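Local coordinates for protein NAD(P)H-flavin oxidoreductase (Staphylococcus epidermidis ATCC 12228, PDB 3GBH) that binds flavin mononucleotide between its subunits and, as a nitroreductase-family member, probably uses it to pass electrons from NAD(P)H to an acceptor, at residues P46-M51 with P125-L130; G165-E170 with V186-I191. All coordinates share one frame; numbering follows the deposited sequence.

In the fold
Contact 1 precedes contact 2 in the sequence, and both belong to the nitroreductase fold; their centres lie 24 Å apart and their nearest atoms about 12 Å. Contact 1 brings the loop between helix 32-42 and strand 54-59 against the end of helix 113-128, while contact 2 packs the loop after strand 160-164 on strand 183-192 of the antiparallel sheet. Helix 132-156 runs between these regions, touching side chains of both. The two contacts adjoin different FMN molecules: segment 46-51 borders one flavin, segment 165-170 the other. Because subunits pair, each FMN sits between two of them, one giving the 46-51 side and the other the 165-170 side.

Contact 1 (P46-M51 with P125-L130); sequences PSSVNM and PYYKNL. With FMN (flavin mononucleotide), chain E.
Tyr127 reaches from the last turn of helix 113-128 with its phenol end directed at Ser48 and Val49. Ser48 OG comes in at the ring's edge, near its plane, 2.7 Å from Tyr127 OH, close enough for a hydrogen bond whose proton is not settled. Ser48 OG is anti to the backbone N (chi1 176°), which carries it out from the loop to the phenol. Water 1, also in the ring plane, gives a second link. It accepts from Tyr127 OH at 2.7 Å and donates to Ser48 O at 2.8 Å, so the phenol oxygen is tied to both the side chain and the carbonyl of one residue.

Val49 comes from the opposite direction. Its CG2 branch approaches the ring obliquely, 3.5 Å from Tyr127 CZ, while Met51, built as selenomethionine, slides past with CB 4.1 Å from Tyr127 CE2. Met135 and Ile138 of helix 132-156 also touch the ring, so the tyrosine is enclosed by more than the loop.

This loop is one of the FMN-binding segments of the nitroreductase fold, holding Pro46, Ser47, Ser48 and Asn50 of the pocket. Val49 and Asn50 both adopt left-handed backbone angles, and Asn50 N bonds to Ser47 O while Met51 N bonds to Ser48 O at 3.0 Å, making two overlapping beta turns, 47-50 and 48-51. Ser48, Val49 and Met51 point toward the helix segment, and Asn50 between them points away, its CB packing 3.5 Å from O4' of the FMN ribityl chain. Pro46 CB meets the same chain at O3'. Asp142 of the same chain accepts from Ser48 N; Arg18, Ser20 and Lys22 of the second subunit hydrogen-bond the FMN.

Contact 2 (G165-E170 with V186-I191); sequences GGFDKE and VLAIAI. With FMN (flavin mononucleotide), chain H.
Segment 186-191 of strand 183-192 passes the loop 165-170 without a direct hydrogen bond to it, extended from Leu187 on, with Val186 (psi -59°) displaced at a classic beta bulge where Val186 and Leu187 both face Ile88; the loop bends at inverse gamma turns centred on Gly166 and Asp168.

Phe167 packs on the strand directly, and Lys169 reaches it through water. The phenylalanine ring meets the strand obliquely, CE1 lying 3.6 Å from the backbone N of Ala188 and 3.8 Å from Ala188 CB, so one ring corner covers both the methyl and the peptide. Phe167 CG sits between the backbone N and the carbonyl carbon (chi1 63°), a rotamer that turns the ring toward the strand. Lys169 CG rests over one face of that ring, 3.9 Å above its plane and shifted to the rim. The nearly parallel ring of Phe72 also meets Phe167, and Ile87 of strand 84-91 touches it, making this a buried aromatic packing site.

Beyond CG the lysine chain is extended, carrying its ammonium group toward Val186. The direct separation of NZ from Val186 O is 3.7 Å, and waters fill the link: water 2 accepts from Lys169 NZ at 2.8 Å and donates to Val186 O, with water 3 bridging the same pair.

At the other end of the loop, Gly166 N donates to FMN O4 at 3.0 Å from near the ring plane, while Gly165 N lies above the plane, 3.0 Å from N5. Backbone amides beside N5, the atom that takes up hydride in flavoenzymes, are consistent with the flavin site of the nitroreductase fold.

Contact 1 (P46-M51 with P125-L130)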
loop_
_atom_site.group_PDB
_atom_site.type_symbol
_atom_site.label_atom_id
_atom_site.label_comp_id
_atom_site.label_asym_id
_atom_site.label_seq_id
_atom_site.Cartn_x
_atom_site.Cartn_y
_atom_site.Cartn_z
ATOM N N PRO B 46 2.419 18.939 -19.674
ATOM C CA PRO B 46 3.583 19.794 -19.588
ATOM C C PRO B 46 4.271 19.899 -20.944
ATOM O O PRO B 46 4.072 19.066 -21.823
ATOM C CB PRO B 46 4.484 19.045 -18.596
ATOM C CG PRO B 46 4.156 17.612 -18.838
ATOM C CD PRO B 46 2.707 17.566 -19.220
ATOM N N SER B 47 5.092 20.925 -21.095
ATOM C CA SER B 47 5.896 21.083 -22.287
ATOM C C SER B 47 7.156 21.841 -21.939
ATOM O O SER B 47 7.209 22.564 -20.936
ATOM C CB SER B 47 5.122 21.828 -23.374
ATOM O OG SER B 47 4.790 23.141 -22.933
ATOM N N SER B 48 8.173 21.686 -22.784
ATOM C CA SER B 48 9.467 22.309 -22.533
ATOM C C SER B 48 9.244 23.827 -22.471
ATOM O O SER B 48 8.591 24.395 -23.336
ATOM C CB SER B 48 10.471 21.883 -23.642
ATOM O OG SER B 48 11.724 22.534 -23.506
ATOM N N VAL B 49 9.757 24.458 -21.416
ATOM C CA VAL B 49 9.543 25.888 -21.095
ATOM C C VAL B 49 8.105 26.391 -21.259
ATOM O O VAL B 49 7.881 27.574 -21.503
ATOM C CB VAL B 49 10.586 26.826 -21.780
ATOM C CG1 VAL B 49 11.968 26.571 -21.135
ATOM C CG2 VAL B 49 10.651 26.610 -23.276
ATOM N N ASN B 50 7.147 25.481 -21.059
ATOM C CA ASN B 50 5.732 25.772 -21.207
ATOM C C ASN B 50 5.357 26.402 -22.550
ATOM O O ASN B 50 4.402 27.177 -22.636
ATOM C CB ASN B 50 5.255 26.644 -20.048
ATOM C CG ASN B 50 3.750 26.584 -19.850
ATOM O OD1 ASN B 50 3.109 25.553 -20.109
ATOM N ND2 ASN B 50 3.176 27.693 -19.400
HETATM N N MSE B 51 6.076 26.028 -23.599
HETATM C CA MSE B 51 5.906 26.697 -24.879
HETATM C C MSE B 51 4.799 26.075 -25.699
HETATM O O MSE B 51 4.422 26.647 -26.691
HETATM C CB MSE B 51 7.213 26.752 -25.650
HETATM C CG MSE B 51 7.271 27.901 -26.631
HETATM SE SE MSE B 51 7.283 29.637 -25.744
HETATM C CE MSE B 51 9.059 29.563 -24.983
ATOM N N PRO B 125 16.746 33.285 -26.950
ATOM C CA PRO B 125 17.981 32.968 -27.688
ATOM C C PRO B 125 18.270 31.471 -27.782
ATOM O O PRO B 125 18.840 31.003 -28.759
ATOM C CB PRO B 125 19.073 33.660 -26.867
ATOM C CG PRO B 125 18.361 34.742 -26.104
ATOM C CD PRO B 125 16.986 34.203 -25.827
ATOM N N TYR B 126 17.890 30.727 -26.768
ATOM C CA TYR B 126 18.126 29.290 -26.771
ATOM C C TYR B 126 17.242 28.607 -27.822
ATOM O O TYR B 126 17.757 27.908 -28.700
ATOM C CB TYR B 126 17.957 28.713 -25.360
ATOM C CG TYR B 126 17.835 27.218 -25.303
ATOM C CD1 TYR B 126 18.872 26.384 -25.717
ATOM C CD2 TYR B 126 16.672 26.626 -24.806
ATOM C CE1 TYR B 126 18.727 24.991 -25.658
ATOM C CE2 TYR B 126 16.524 25.274 -24.751
ATOM C CZ TYR B 126 17.548 24.457 -25.173
ATOM O OH TYR B 126 17.340 23.092 -25.090
ATOM N N TYR B 127 15.940 28.871 -27.783
ATOM C CA TYR B 127 14.982 28.252 -28.729
ATOM C C TYR B 127 15.202 28.726 -30.162
ATOM O O TYR B 127 15.107 27.928 -31.101
ATOM C CB TYR B 127 13.514 28.502 -28.284
ATOM C CG TYR B 127 12.862 27.320 -27.547
ATOM C CD1 TYR B 127 13.591 26.528 -26.670
ATOM C CD2 TYR B 127 11.511 27.002 -27.742
ATOM C CE1 TYR B 127 13.031 25.425 -26.036
ATOM C CE2 TYR B 127 10.927 25.904 -27.106
ATOM C CZ TYR B 127 11.703 25.129 -26.237
ATOM O OH TYR B 127 11.158 24.041 -25.622
ATOM N N LYS B 128 15.500 30.004 -30.341
ATOM C CA LYS B 128 15.671 30.553 -31.684
ATOM C C LYS B 128 16.926 30.044 -32.361
ATOM O O LYS B 128 17.053 30.147 -33.574
ATOM C CB LYS B 128 15.725 32.091 -31.663
ATOM C CG LYS B 128 14.390 32.751 -31.369
ATOM C CD LYS B 128 14.540 34.274 -31.357
ATOM C CE LYS B 128 13.202 34.986 -31.226
ATOM N NZ LYS B 128 13.374 36.485 -31.030
ATOM N N ASN B 129 17.870 29.530 -31.583
ATOM C CA ASN B 129 19.111 29.061 -32.154
ATOM C C ASN B 129 19.259 27.523 -32.209
ATOM O O ASN B 129 20.284 27.032 -32.665
ATOM C CB ASN B 129 20.266 29.706 -31.414
ATOM C CG ASN B 129 20.405 31.161 -31.747
ATOM O OD1 ASN B 129 20.911 31.494 -32.799
ATOM N ND2 ASN B 129 19.958 32.047 -30.843
ATOM N N LEU B 130 18.234 26.779 -31.789
ATOM C CA LEU B 130 18.206 25.338 -31.957
ATOM C C LEU B 130 18.178 24.950 -33.427
ATOM O O LEU B 130 17.518 25.595 -34.230
ATOM C CB LEU B 130 16.953 24.725 -31.288
ATOM C CG LEU B 130 16.940 24.615 -29.771
ATOM C CD1 LEU B 130 15.500 24.340 -29.277
ATOM C CD2 LEU B 130 17.870 23.519 -29.319
HETATM N N1 FMN E . 11.564 21.874 -15.960
HETATM C C2 FMN E . 12.791 22.111 -15.373
HETATM O O2 FMN E . 12.835 22.634 -14.243
HETATM N N3 FMN E . 13.957 21.777 -16.051
HETATM C C4 FMN E . 13.926 21.201 -17.312
HETATM O O4 FMN E . 15.012 20.920 -17.854
HETATM C C4A FMN E . 12.676 20.968 -17.930
HETATM N N5 FMN E . 12.579 20.432 -19.209
HETATM C C5A FMN E . 11.352 19.955 -19.646
HETATM C C6 FMN E . 11.280 19.133 -20.770
HETATM C C7 FMN E . 10.090 18.622 -21.219
HETATM C C7M FMN E . 10.044 17.720 -22.426
HETATM C C8 FMN E . 8.926 18.939 -20.543
HETATM C C8M FMN E . 7.632 18.362 -21.020
HETATM C C9 FMN E . 8.970 19.749 -19.421
HETATM C C9A FMN E . 10.183 20.282 -18.956
HETATM N N10 FMN E . 10.263 21.101 -17.827
HETATM C C10 FMN E . 11.497 21.330 -17.249
HETATM C "C1'" FMN E . 9.009 21.429 -17.025
HETATM C "C2'" FMN E . 8.216 22.500 -17.760
HETATM O "O2'" FMN E . 8.750 23.793 -17.507
HETATM C "C3'" FMN E . 6.781 22.475 -17.260
HETATM O "O3'" FMN E . 6.202 21.231 -17.551
HETATM C "C4'" FMN E . 5.936 23.603 -17.830
HETATM O "O4'" FMN E . 6.483 24.797 -17.288
HETATM C "C5'" FMN E . 4.472 23.408 -17.438
HETATM O "O5'" FMN E . 4.299 23.420 -16.009
HETATM P P FMN E . 3.637 22.165 -15.261
HETATM O O1P FMN E . 3.641 22.427 -13.759
HETATM O O2P FMN E . 4.444 20.930 -15.578
HETATM O O3P FMN E . 2.258 21.888 -15.725
HETATM O O HOH W 1 8.499 23.514 -25.960
#

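Contact 2 (G165-E170 with V186-I191)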
loop_
_atom_site.group_PDB
_atom_site.type_symbol
_atom_site.label_atom_id
_atom_site.label_comp_id
_atom_site.label_asym_id
_atom_site.label_seq_id
_atom_site.Cartn_x
_atom_site.Cartn_y
_atom_site.Cartn_z
ATOM N N GLY B 165 0.347 6.451 -36.899
ATOM C CA GLY B 165 1.577 6.996 -37.449
ATOM C C GLY B 165 1.681 6.661 -38.918
ATOM O O GLY B 165 2.468 7.253 -39.633
ATOM N N GLY B 166 0.828 5.747 -39.379
ATOM C CA GLY B 166 0.830 5.294 -40.747
ATOM C C GLY B 166 0.058 6.180 -41.692
ATOM O O GLY B 166 -0.898 5.727 -42.313
ATOM N N PHE B 167 0.482 7.438 -41.804
ATOM C CA PHE B 167 -0.073 8.354 -42.788
ATOM C C PHE B 167 1.054 9.101 -43.506
ATOM O O PHE B 167 2.201 9.095 -43.055
ATOM C CB PHE B 167 -1.140 9.298 -42.161
ATOM C CG PHE B 167 -0.628 10.224 -41.091
ATOM C CD1 PHE B 167 -0.352 9.763 -39.818
ATOM C CD2 PHE B 167 -0.480 11.578 -41.343
ATOM C CE1 PHE B 167 0.090 10.621 -38.830
ATOM C CE2 PHE B 167 -0.039 12.418 -40.375
ATOM C CZ PHE B 167 0.255 11.950 -39.117
ATOM N N ASP B 168 0.708 9.731 -44.621
ATOM C CA ASP B 168 1.672 10.457 -45.465
ATOM C C ASP B 168 2.076 11.784 -44.827
ATOM O O ASP B 168 1.495 12.824 -45.105
ATOM C CB ASP B 168 1.074 10.670 -46.859
ATOM C CG ASP B 168 2.042 11.332 -47.839
ATOM O OD1 ASP B 168 3.180 11.679 -47.443
ATOM O OD2 ASP B 168 1.630 11.531 -49.000
ATOM N N LYS B 169 3.105 11.729 -43.993
ATOM C CA LYS B 169 3.624 12.905 -43.303
ATOM C C LYS B 169 4.321 13.918 -44.210
ATOM O O LYS B 169 4.397 15.106 -43.887
ATOM C CB LYS B 169 4.573 12.437 -42.216
ATOM C CG LYS B 169 3.793 11.818 -41.059
ATOM C CD LYS B 169 4.720 11.205 -40.040
ATOM C CE LYS B 169 3.937 10.557 -38.933
ATOM N NZ LYS B 169 4.783 9.695 -38.084
ATOM N N GLU B 170 4.838 13.449 -45.332
ATOM C CA GLU B 170 5.474 14.338 -46.303
ATOM C C GLU B 170 4.511 15.354 -46.904
ATOM O O GLU B 170 4.911 16.443 -47.255
ATOM C CB GLU B 170 6.086 13.530 -47.440
ATOM C CG GLU B 170 7.217 12.627 -47.015
ATOM C CD GLU B 170 8.427 13.391 -46.501
ATOM O OE1 GLU B 170 8.927 14.271 -47.246
ATOM O OE2 GLU B 170 8.870 13.108 -45.354
ATOM N N VAL B 186 3.185 15.052 -36.124
ATOM C CA VAL B 186 3.751 14.208 -35.075
ATOM C C VAL B 186 3.033 12.860 -35.056
ATOM O O VAL B 186 3.637 11.810 -35.243
ATOM C CB VAL B 186 3.651 14.889 -33.688
ATOM C CG1 VAL B 186 4.204 13.950 -32.607
ATOM C CG2 VAL B 186 4.410 16.238 -33.683
ATOM N N LEU B 187 1.725 12.903 -34.852
ATOM C CA LEU B 187 0.910 11.708 -34.966
ATOM C C LEU B 187 -0.529 12.099 -35.158
ATOM O O LEU B 187 -0.866 13.259 -34.939
ATOM C CB LEU B 187 1.038 10.841 -33.718
ATOM C CG LEU B 187 0.246 11.161 -32.488
ATOM C CD1 LEU B 187 0.245 9.922 -31.497
ATOM C CD2 LEU B 187 0.796 12.407 -31.834
ATOM N N ALA B 188 -1.342 11.137 -35.600
ATOM C CA ALA B 188 -2.784 11.328 -35.734
ATOM C C ALA B 188 -3.494 10.509 -34.661
ATOM O O ALA B 188 -2.910 9.561 -34.127
ATOM C CB ALA B 188 -3.243 10.926 -37.098
ATOM N N ILE B 189 -4.733 10.882 -34.327
ATOM C CA ILE B 189 -5.529 10.138 -33.356
ATOM C C ILE B 189 -6.964 10.049 -33.845
ATOM O O ILE B 189 -7.632 11.080 -33.920
ATOM C CB ILE B 189 -5.510 10.798 -31.954
ATOM C CG1 ILE B 189 -4.074 11.074 -31.463
ATOM C CG2 ILE B 189 -6.266 9.918 -30.920
ATOM C CD1 ILE B 189 -4.000 11.711 -30.082
ATOM N N ALA B 190 -7.435 8.847 -34.211
ATOM C CA ALA B 190 -8.851 8.669 -34.534
ATOM C C ALA B 190 -9.608 8.702 -33.224
ATOM O O ALA B 190 -9.167 8.098 -32.256
ATOM C CB ALA B 190 -9.132 7.298 -35.278
ATOM N N ILE B 191 -10.761 9.365 -33.203
ATOM C CA ILE B 191 -11.567 9.426 -31.986
ATOM C C ILE B 191 -13.038 9.258 -32.359
ATOM O O ILE B 191 -13.482 9.725 -33.399
ATOM C CB ILE B 191 -11.304 10.749 -31.215
ATOM C CG1 ILE B 191 -12.067 10.778 -29.877
ATOM C CG2 ILE B 191 -11.676 11.986 -32.068
ATOM C CD1 ILE B 191 -11.677 11.984 -29.001
HETATM N N1 FMN H . -2.551 1.442 -35.348
HETATM C C2 FMN H . -3.070 1.376 -36.634
HETATM O O2 FMN H . -4.054 0.677 -36.894
HETATM N N3 FMN H . -2.463 2.086 -37.635
HETATM C C4 FMN H . -1.346 2.886 -37.377
HETATM O O4 FMN H . -0.817 3.513 -38.314
HETATM C C4A FMN H . -0.821 2.934 -36.096
HETATM N N5 FMN H . 0.306 3.681 -35.800
HETATM C C5A FMN H . 0.612 3.987 -34.491
HETATM C C6 FMN H . 1.516 5.017 -34.180
HETATM C C7 FMN H . 1.815 5.323 -32.869
HETATM C C7M FMN H . 2.789 6.426 -32.553
HETATM C C8 FMN H . 1.225 4.583 -31.839
HETATM C C8M FMN H . 1.497 4.860 -30.392
HETATM C C9 FMN H . 0.339 3.566 -32.143
HETATM C C9A FMN H . 0.004 3.251 -33.464
HETATM N N10 FMN H . -0.910 2.235 -33.781
HETATM C C10 FMN H . -1.431 2.193 -35.075
HETATM C "C1'" FMN H . -1.640 1.481 -32.688
HETATM C "C2'" FMN H . -0.666 0.453 -32.111
HETATM O "O2'" FMN H . -0.550 -0.670 -32.969
HETATM C "C3'" FMN H . -1.152 0.030 -30.720
HETATM O "O3'" FMN H . -1.082 1.138 -29.858
HETATM C "C4'" FMN H . -0.374 -1.137 -30.112
HETATM O "O4'" FMN H . -0.584 -2.304 -30.909
HETATM C "C5'" FMN H . -0.825 -1.378 -28.674
HETATM O "O5'" FMN H . -2.208 -1.708 -28.644
HETATM P P FMN H . -3.224 -0.834 -27.774
HETATM O O1P FMN H . -4.607 -1.409 -27.883
HETATM O O2P FMN H . -3.137 0.582 -28.262
HETATM O O3P FMN H . -2.796 -0.840 -26.326
HETATM O O HOH W 2 3.310 9.100 -35.750
HETATM O O HOH W 3 6.442 11.299 -36.896
#